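Local coordinates for uncharacterized protein (Staphylococcus saprophyticus subsp. saprophyticus ATCC 15305, PDB 3FOJ) that is of unknown function but carries a rhodanese-like domain, and so may handle sulfane sulfur on an active-site cysteine as rhodaneses do, at residues 2-7 with 82-87; 17-22 with 58-63; 33-38 with 88-93. One frame throughout, in Å; residues are numbered along the deposited sequence.

Contact 1. Residues 2-7 with 82-87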
loop_
_atom_site.group_PDB
_atom_site.type_symbol
_atom_site.label_atom_id
_atom_site.label_comp_id
_atom_site.label_asym_id
_atom_site.label_seq_id
_atom_site.Cartn_x
_atom_site.Cartn_y
_atom_site.Cartn_z
ATOM N N GLU A 2 2.085 1.750 -12.565
ATOM C CA GLU A 2 3.226 0.952 -12.144
ATOM C C GLU A 2 2.782 -0.066 -11.110
ATOM O O GLU A 2 1.867 0.190 -10.324
ATOM C CB GLU A 2 4.303 1.836 -11.524
ATOM C CG GLU A 2 4.848 2.898 -12.448
ATOM C CD GLU A 2 5.881 3.756 -11.763
ATOM O OE1 GLU A 2 6.874 3.189 -11.262
ATOM O OE2 GLU A 2 5.701 4.993 -11.726
ATOM N N SER A 3 3.444 -1.214 -11.105
ATOM C CA SER A 3 3.111 -2.258 -10.152
ATOM C C SER A 3 4.307 -3.148 -9.869
ATOM O O SER A 3 5.247 -3.226 -10.660
ATOM C CB SER A 3 1.963 -3.118 -10.679
ATOM O OG SER A 3 2.392 -3.931 -11.756
ATOM N N ILE A 4 4.264 -3.810 -8.723
ATOM C CA ILE A 4 5.315 -4.732 -8.330
ATOM C C ILE A 4 4.617 -5.910 -7.670
ATOM O O ILE A 4 3.485 -5.782 -7.203
ATOM C CB ILE A 4 6.302 -4.098 -7.334
ATOM C CG1 ILE A 4 5.578 -3.701 -6.047
ATOM C CG2 ILE A 4 6.976 -2.897 -7.979
ATOM C CD1 ILE A 4 6.518 -3.393 -4.892
ATOM N N THR A 5 5.285 -7.057 -7.642
ATOM C CA THR A 5 4.705 -8.247 -7.038
ATOM C C THR A 5 4.987 -8.274 -5.541
ATOM O O THR A 5 5.809 -7.504 -5.039
ATOM C CB THR A 5 5.282 -9.523 -7.664
ATOM O OG1 THR A 5 6.688 -9.584 -7.398
ATOM C CG2 THR A 5 5.047 -9.526 -9.175
ATOM N N VAL A 6 4.302 -9.160 -4.824
ATOM C CA VAL A 6 4.517 -9.261 -3.387
ATOM C C VAL A 6 5.913 -9.786 -3.104
ATOM O O VAL A 6 6.520 -9.432 -2.097
ATOM C CB VAL A 6 3.475 -10.178 -2.713
ATOM C CG1 VAL A 6 2.105 -9.530 -2.783
ATOM C CG2 VAL A 6 3.460 -11.539 -3.380
ATOM N N THR A 7 6.426 -10.623 -4.002
ATOM C CA THR A 7 7.765 -11.163 -3.838
ATOM C C THR A 7 8.768 -10.019 -3.940
ATOM O O THR A 7 9.726 -9.951 -3.167
ATOM C CB THR A 7 8.071 -12.225 -4.914
ATOM O OG1 THR A 7 7.218 -13.358 -4.713
ATOM C CG2 THR A 7 9.526 -12.669 -4.836
ATOM N N ASN A 82 3.132 9.994 -6.508
ATOM C CA ASN A 82 3.837 8.861 -7.099
ATOM C C ASN A 82 3.412 7.607 -6.353
ATOM O O ASN A 82 3.725 7.444 -5.176
ATOM C CB ASN A 82 5.350 9.042 -6.979
ATOM C CG ASN A 82 5.818 10.363 -7.542
ATOM O OD1 ASN A 82 5.996 11.339 -6.807
ATOM N ND2 ASN A 82 6.002 10.411 -8.855
ATOM N N ALA A 83 2.704 6.716 -7.040
ATOM C CA ALA A 83 2.220 5.493 -6.411
ATOM C C ALA A 83 2.446 4.250 -7.263
ATOM O O ALA A 83 2.449 4.313 -8.490
ATOM C CB ALA A 83 0.742 5.634 -6.086
ATOM N N VAL A 84 2.624 3.123 -6.583
ATOM C CA VAL A 84 2.862 1.837 -7.223
ATOM C C VAL A 84 1.931 0.802 -6.604
ATOM O O VAL A 84 1.805 0.724 -5.384
ATOM C CB VAL A 84 4.322 1.386 -7.020
ATOM C CG1 VAL A 84 4.566 0.067 -7.739
ATOM C CG2 VAL A 84 5.273 2.466 -7.528
ATOM N N ASN A 85 1.277 0.009 -7.447
ATOM C CA ASN A 85 0.357 -1.006 -6.954
ATOM C C ASN A 85 1.081 -2.292 -6.563
ATOM O O ASN A 85 2.040 -2.696 -7.217
ATOM C CB ASN A 85 -0.690 -1.324 -8.025
ATOM C CG ASN A 85 -1.792 -2.224 -7.507
ATOM O OD1 ASN A 85 -2.367 -1.960 -6.457
ATOM N ND2 ASN A 85 -2.093 -3.286 -8.243
ATOM N N VAL A 86 0.637 -2.920 -5.480
ATOM C CA VAL A 86 1.224 -4.185 -5.059
ATOM C C VAL A 86 0.260 -5.260 -5.558
ATOM O O VAL A 86 -0.827 -5.447 -5.006
ATOM C CB VAL A 86 1.358 -4.281 -3.533
ATOM C CG1 VAL A 86 1.981 -5.621 -3.161
ATOM C CG2 VAL A 86 2.221 -3.138 -3.015
ATOM N N GLU A 87 0.658 -5.953 -6.620
ATOM C CA GLU A 87 -0.188 -6.974 -7.226
ATOM C C GLU A 87 -0.569 -8.118 -6.291
ATOM O O GLU A 87 0.242 -8.582 -5.491
ATOM C CB GLU A 87 0.497 -7.551 -8.469
ATOM C CG GLU A 87 1.074 -6.497 -9.405
ATOM C CD GLU A 87 1.465 -7.064 -10.758
ATOM O OE1 GLU A 87 2.049 -8.169 -10.799
ATOM O OE2 GLU A 87 1.196 -6.397 -11.780
HETATM O O HOH W 1 1.605 4.214 -11.242
HETATM O O HOH W 2 2.164 -10.399 -6.381
#
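Ser3 turns its OG between its own backbone N and carbonyl carbon (chi1 71°), and Glu87 swings CG anti to its carbonyl carbon (chi1 -47°), which brings hydroxyl and carboxylate together: Ser3 OG donates to Glu87 OE2 at 2.7 Å. The hydroxyl comes from above the carboxylate plane, 53° out of it, while the aliphatic part of Glu87 lies over the edge strand, its CG 3.3 Å from Ile4 O. Three backbone bonds join the strands in parallel register, with Ser3 beside Asn85 and Ile4 beside Val86. Asn85 N gives a nearly straight bond to Glu2 O (2.9 Å), Ile4 N reaches Asn85 O, and Glu87 N reaches Ile4 O. A water spans Glu2 N and Ala83 O at one end; at the other, a second links Val6 N to Glu87 O. On the face bearing Ile4 and Val86, Ile4 CG2 meets Val84 CG1 at 3.8 Å, the two side chains crossing at about a right angle. Val6 CG1 adds an apolar touch on Val86 CG1 (3.9 Å). On the other face the amide of Asn85 is held by Ser69 and Gly66. Thr5 then N-caps helix 6-11. The short first strand 3-4 forms the edge of the sheet and pairs in parallel with the last strand, 82-86, as in the alpha/beta rhodanese-like fold.

Contact 2. Residues 17-22 with 58-63; sequences NPVNIV and TYYIIC
Val22 and Ile61 lie side by side on one face of the sheet, pointing the same way, and Val22 can be followed outward from its backbone. Its CB meets the tip of Ile61, CD1, at 3.7 Å. Beyond CB, the CG2 branch, anti to the carbonyl carbon, sits against both Ile61 CD1 and the ring of Tyr59, whose CD2 is 4.0 Å away. Ile61 curls its end toward Val22 through two bends, chi1 -46° and chi2 -57°. Tyr59 also takes the side chain of Asn20: Asn20 CB is 3.5 Å from Tyr59 CD2, and the amide group lies over one face of the ring, toward its rim, the two planes 30° apart. Beneath these side chains the strands run parallel. Tyr60 N donates to Asn20 O (2.8 Å), Val22 N to Tyr60 O, and Ile62 N to Val22 O (3.0 Å), all close to straight. Where the strands splay before Asn20, a water joins Asn20 N to Thr58 O. The opposite face carries Ile21 and Tyr60. Asn20 O lies at the edge of the Tyr60 ring, near its plane, and Val19 CB packs on Tyr60 CE1 at 3.8 Å; Ile21 CG2 lies alongside Ile62 CG2, 4.1 Å apart. The Tyr59 hydroxyl bonds to Asn54 N, and Phe53 meets the Tyr59 ring edge-to-face while also touching Val22. Strand 58-62 is bordered by strand 82-86 and strand 20-23, which in turn pairs with strand 39-40; helix 67-77 packs over Ile61, and Ile35 and Ala38 of the loop 33-38 pack on Ile21.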
loop_
_atom_site.group_PDB
_atom_site.type_symbol
_atom_site.label_atom_id
_atom_site.label_comp_id
_atom_site.label_asym_id
_atom_site.label_seq_id
_atom_site.Cartn_x
_atom_site.Cartn_y
_atom_site.Cartn_z
ATOM N N ASN A 17 16.926 1.591 2.660
ATOM C CA ASN A 17 15.882 2.261 3.429
ATOM C C ASN A 17 14.507 1.627 3.243
ATOM O O ASN A 17 14.213 1.057 2.194
ATOM C CB ASN A 17 15.807 3.738 3.031
ATOM C CG ASN A 17 17.102 4.480 3.294
ATOM O OD1 ASN A 17 17.534 4.611 4.439
ATOM N ND2 ASN A 17 17.731 4.971 2.232
ATOM N N PRO A 18 13.644 1.725 4.267
ATOM C CA PRO A 18 12.297 1.153 4.183
ATOM C C PRO A 18 11.429 1.955 3.218
ATOM O O PRO A 18 11.555 3.175 3.130
ATOM C CB PRO A 18 11.799 1.239 5.622
ATOM C CG PRO A 18 12.458 2.489 6.119
ATOM C CD PRO A 18 13.868 2.347 5.586
ATOM N N VAL A 19 10.558 1.269 2.490
ATOM C CA VAL A 19 9.677 1.942 1.543
ATOM C C VAL A 19 8.379 2.370 2.214
ATOM O O VAL A 19 8.003 1.842 3.265
ATOM C CB VAL A 19 9.331 1.034 0.343
ATOM C CG1 VAL A 19 10.591 0.703 -0.441
ATOM C CG2 VAL A 19 8.647 -0.235 0.832
ATOM N N ASN A 20 7.704 3.338 1.601
ATOM C CA ASN A 20 6.437 3.844 2.114
ATOM C C ASN A 20 5.313 2.929 1.646
ATOM O O ASN A 20 5.093 2.785 0.446
ATOM C CB ASN A 20 6.170 5.248 1.578
ATOM C CG ASN A 20 7.254 6.240 1.948
ATOM O OD1 ASN A 20 7.548 7.158 1.185
ATOM N ND2 ASN A 20 7.838 6.075 3.127
ATOM N N ILE A 21 4.608 2.316 2.591
ATOM C CA ILE A 21 3.498 1.430 2.266
ATOM C C ILE A 21 2.211 1.995 2.857
ATOM O O ILE A 21 2.200 2.441 4.002
ATOM C CB ILE A 21 3.704 0.017 2.855
ATOM C CG1 ILE A 21 4.948 -0.628 2.246
ATOM C CG2 ILE A 21 2.466 -0.841 2.605
ATOM C CD1 ILE A 21 5.323 -1.946 2.890
ATOM N N VAL A 22 1.142 1.985 2.063
ATOM C CA VAL A 22 -0.166 2.456 2.507
ATOM C C VAL A 22 -1.169 1.318 2.310
ATOM O O VAL A 22 -1.402 0.861 1.184
ATOM C CB VAL A 22 -0.644 3.700 1.712
ATOM C CG1 VAL A 22 -2.031 4.118 2.185
ATOM C CG2 VAL A 22 0.342 4.849 1.891
ATOM N N THR A 58 7.582 8.212 -3.076
ATOM C CA THR A 58 6.761 7.217 -3.760
ATOM C C THR A 58 6.077 6.327 -2.732
ATOM O O THR A 58 6.657 5.993 -1.701
ATOM C CB THR A 58 7.615 6.350 -4.699
ATOM O OG1 THR A 58 8.270 7.197 -5.649
ATOM C CG2 THR A 58 6.742 5.342 -5.444
ATOM N N TYR A 59 4.838 5.943 -3.020
ATOM C CA TYR A 59 4.068 5.114 -2.103
ATOM C C TYR A 59 3.563 3.825 -2.739
ATOM O O TYR A 59 3.024 3.835 -3.847
ATOM C CB TYR A 59 2.883 5.917 -1.560
ATOM C CG TYR A 59 3.303 7.147 -0.794
ATOM C CD1 TYR A 59 3.698 8.315 -1.456
ATOM C CD2 TYR A 59 3.365 7.126 0.597
ATOM C CE1 TYR A 59 4.146 9.427 -0.741
ATOM C CE2 TYR A 59 3.809 8.220 1.314
ATOM C CZ TYR A 59 4.199 9.367 0.646
ATOM O OH TYR A 59 4.654 10.439 1.377
ATOM N N TYR A 60 3.745 2.721 -2.019
ATOM C CA TYR A 60 3.300 1.413 -2.479
ATOM C C TYR A 60 1.951 1.161 -1.822
ATOM O O TYR A 60 1.834 1.183 -0.602
ATOM C CB TYR A 60 4.329 0.345 -2.097
ATOM C CG TYR A 60 5.644 0.519 -2.830
ATOM C CD1 TYR A 60 6.603 1.431 -2.388
ATOM C CD2 TYR A 60 5.907 -0.194 -3.999
ATOM C CE1 TYR A 60 7.798 1.631 -3.104
ATOM C CE2 TYR A 60 7.088 -0.001 -4.715
ATOM C CZ TYR A 60 8.025 0.907 -4.265
ATOM O OH TYR A 60 9.187 1.086 -4.982
ATOM N N ILE A 61 0.936 0.923 -2.645
ATOM C CA ILE A 61 -0.427 0.743 -2.161
ATOM C C ILE A 61 -0.869 -0.710 -2.150
ATOM O O ILE A 61 -0.732 -1.413 -3.148
ATOM C CB ILE A 61 -1.399 1.551 -3.044
ATOM C CG1 ILE A 61 -0.839 2.968 -3.276
ATOM C CG2 ILE A 61 -2.783 1.572 -2.421
ATOM C CD1 ILE A 61 -0.554 3.776 -2.011
ATOM N N ILE A 62 -1.421 -1.155 -1.024
ATOM C CA ILE A 62 -1.872 -2.540 -0.910
ATOM C C ILE A 62 -3.271 -2.646 -0.296
ATOM O O ILE A 62 -3.640 -1.864 0.578
ATOM C CB ILE A 62 -0.853 -3.375 -0.078
ATOM C CG1 ILE A 62 -1.155 -4.862 -0.225
ATOM C CG2 ILE A 62 -0.886 -2.953 1.388
ATOM C CD1 ILE A 62 -0.085 -5.748 0.387
ATOM N N CYS A 63 -4.050 -3.608 -0.784
ATOM C CA CYS A 63 -5.398 -3.841 -0.289
ATOM C C CYS A 63 -5.551 -5.346 -0.110
ATOM O O CYS A 63 -4.559 -6.066 -0.063
ATOM C CB CYS A 63 -6.438 -3.314 -1.282
ATOM S SG CYS A 63 -6.447 -4.136 -2.888
HETATM O O HOH W 3 8.760 4.185 -0.938
#

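Contact 3. Residues 33-38 with 88-93; sequences GIIPGA and GGMDEF
Ile35 to Ala38 form a type II beta turn, closed by Ala38 N to Ile35 O at 3.0 Å, while residues 89-93 make a short helical turn with Phe93 N bonded to Gly89 O. Gly33, which leaves helix 27-30 with a positive phi, leads into the loop. No hydrogen bond crosses between the segments; the contact is apolar. Ile35 extends its chain toward the helix, and its tip, CD1, stands over one face of the Phe93 ring, a CH-pi contact 3.8 Å from the centroid and 16° off the ring normal. A chi1 of -171° sends the Phe93 ring toward the loop, and chi2 of 89° turns its face to Ile35. Selenomethionine Met90 bends at both chi2 and chi3 and lays its selenium against Ile35 CG1 (3.9 Å); its methyl CE reaches Gly33 O at 3.7 Å, an oxygen that also accepts from Arg25. Lys10 makes a cation-pi contact with Phe93 and bonds to Phe93 O. Ile35 and Met90 both also touch Ile62 of the central sheet. Here a connecting loop and a short helix pack together on the face of the parallel sheet that bears Ile21 and Ile62, in a rhodanese-like alpha/beta fold.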
loop_
_atom_site.group_PDB
_atom_site.type_symbol
_atom_site.label_atom_id
_atom_site.label_comp_id
_atom_site.label_asym_id
_atom_site.label_seq_id
_atom_site.Cartn_x
_atom_site.Cartn_y
_atom_site.Cartn_z
ATOM N N GLY A 33 -3.897 -7.827 11.186
ATOM C CA GLY A 33 -2.463 -7.754 10.969
ATOM C C GLY A 33 -2.050 -6.933 9.766
ATOM O O GLY A 33 -2.662 -7.024 8.702
ATOM N N ILE A 34 -1.001 -6.133 9.933
ATOM C CA ILE A 34 -0.506 -5.298 8.846
ATOM C C ILE A 34 0.985 -5.514 8.621
ATOM O O ILE A 34 1.685 -6.072 9.468
ATOM C CB ILE A 34 -0.727 -3.785 9.130
ATOM C CG1 ILE A 34 0.092 -3.347 10.348
ATOM C CG2 ILE A 34 -2.207 -3.502 9.367
ATOM C CD1 ILE A 34 0.093 -1.849 10.563
ATOM N N ILE A 35 1.462 -5.074 7.463
ATOM C CA ILE A 35 2.878 -5.171 7.143
ATOM C C ILE A 35 3.574 -4.177 8.067
ATOM O O ILE A 35 3.140 -3.029 8.190
ATOM C CB ILE A 35 3.136 -4.770 5.679
ATOM C CG1 ILE A 35 2.494 -5.794 4.740
ATOM C CG2 ILE A 35 4.630 -4.625 5.436
ATOM C CD1 ILE A 35 2.533 -5.395 3.274
ATOM N N PRO A 36 4.650 -4.602 8.748
ATOM C CA PRO A 36 5.342 -3.669 9.645
ATOM C C PRO A 36 5.699 -2.365 8.931
ATOM O O PRO A 36 6.214 -2.381 7.809
ATOM C CB PRO A 36 6.578 -4.455 10.073
ATOM C CG PRO A 36 6.088 -5.881 10.047
ATOM C CD PRO A 36 5.301 -5.924 8.758
ATOM N N GLY A 37 5.398 -1.241 9.576
ATOM C CA GLY A 37 5.704 0.060 9.004
ATOM C C GLY A 37 4.643 0.682 8.111
ATOM O O GLY A 37 4.765 1.841 7.720
ATOM N N ALA A 38 3.600 -0.072 7.789
ATOM C CA ALA A 38 2.548 0.434 6.916
ATOM C C ALA A 38 1.627 1.452 7.582
ATOM O O ALA A 38 1.335 1.359 8.775
ATOM C CB ALA A 38 1.718 -0.731 6.374
ATOM N N GLY A 88 -1.818 -8.560 -6.393
ATOM C CA GLY A 88 -2.279 -9.669 -5.576
ATOM C C GLY A 88 -2.810 -9.331 -4.197
ATOM O O GLY A 88 -3.551 -10.119 -3.611
ATOM N N GLY A 89 -2.416 -8.180 -3.663
ATOM C CA GLY A 89 -2.882 -7.761 -2.353
ATOM C C GLY A 89 -2.384 -8.575 -1.171
ATOM O O GLY A 89 -1.483 -9.412 -1.301
HETATM N N MSE A 90 -2.971 -8.316 -0.005
HETATM C CA MSE A 90 -2.597 -9.026 1.209
HETATM C C MSE A 90 -2.907 -10.516 1.092
HETATM O O MSE A 90 -2.326 -11.330 1.814
HETATM C CB MSE A 90 -3.308 -8.420 2.423
HETATM C CG MSE A 90 -2.775 -7.044 2.834
HETATM SE SE MSE A 90 -0.951 -7.082 3.525
HETATM C CE MSE A 90 -1.344 -7.719 5.310
ATOM N N ASP A 91 -3.821 -10.877 0.194
ATOM C CA ASP A 91 -4.139 -12.290 -0.008
ATOM C C ASP A 91 -2.850 -13.005 -0.403
ATOM O O ASP A 91 -2.519 -14.058 0.136
ATOM C CB ASP A 91 -5.157 -12.493 -1.140
ATOM C CG ASP A 91 -6.566 -12.089 -0.752
ATOM O OD1 ASP A 91 -6.879 -12.071 0.456
ATOM O OD2 ASP A 91 -7.370 -11.811 -1.666
ATOM N N GLU A 92 -2.131 -12.428 -1.362
ATOM C CA GLU A 92 -0.884 -13.024 -1.825
ATOM C C GLU A 92 0.313 -12.737 -0.922
ATOM O O GLU A 92 1.258 -13.529 -0.868
ATOM C CB GLU A 92 -0.592 -12.574 -3.259
ATOM C CG GLU A 92 -1.388 -13.354 -4.299
ATOM C CD GLU A 92 -1.143 -12.874 -5.713
ATOM O OE1 GLU A 92 0.014 -12.532 -6.036
ATOM O OE2 GLU A 92 -2.106 -12.855 -6.508
ATOM N N PHE A 93 0.283 -11.615 -0.209
ATOM C CA PHE A 93 1.386 -11.290 0.688
ATOM C C PHE A 93 1.464 -12.362 1.775
ATOM O O PHE A 93 2.553 -12.763 2.190
ATOM C CB PHE A 93 1.174 -9.920 1.340
ATOM C CG PHE A 93 2.369 -9.432 2.112
ATOM C CD1 PHE A 93 3.363 -8.685 1.486
ATOM C CD2 PHE A 93 2.524 -9.754 3.456
ATOM C CE1 PHE A 93 4.494 -8.266 2.189
ATOM C CE2 PHE A 93 3.652 -9.341 4.167
ATOM C CZ PHE A 93 4.639 -8.595 3.532
#

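How the contacts relate
Contacts 1 and 2 are both parallel strand pairings in one sheet, joined by the backbone bonding of strand 82-86 with strand 58-62, and by Ile4 CD1 against the Tyr60 ring. Contact 1 sits at the sheet edge, where a serine-glutamate bond and two waters supplement the backbone bonds; contact 2, nearer the chain centre, adds mainly apolar and aromatic side chains on both faces to its three backbone bonds, with a water only at its splayed end. Contact 3 pairs no strands: it is a small, mostly buried side-chain contact on the face bearing Ile21 and Ile62. Met90 N bonds to Cys63 O of contact 2, and Val6 of contact 1 packs against the helix 89-93.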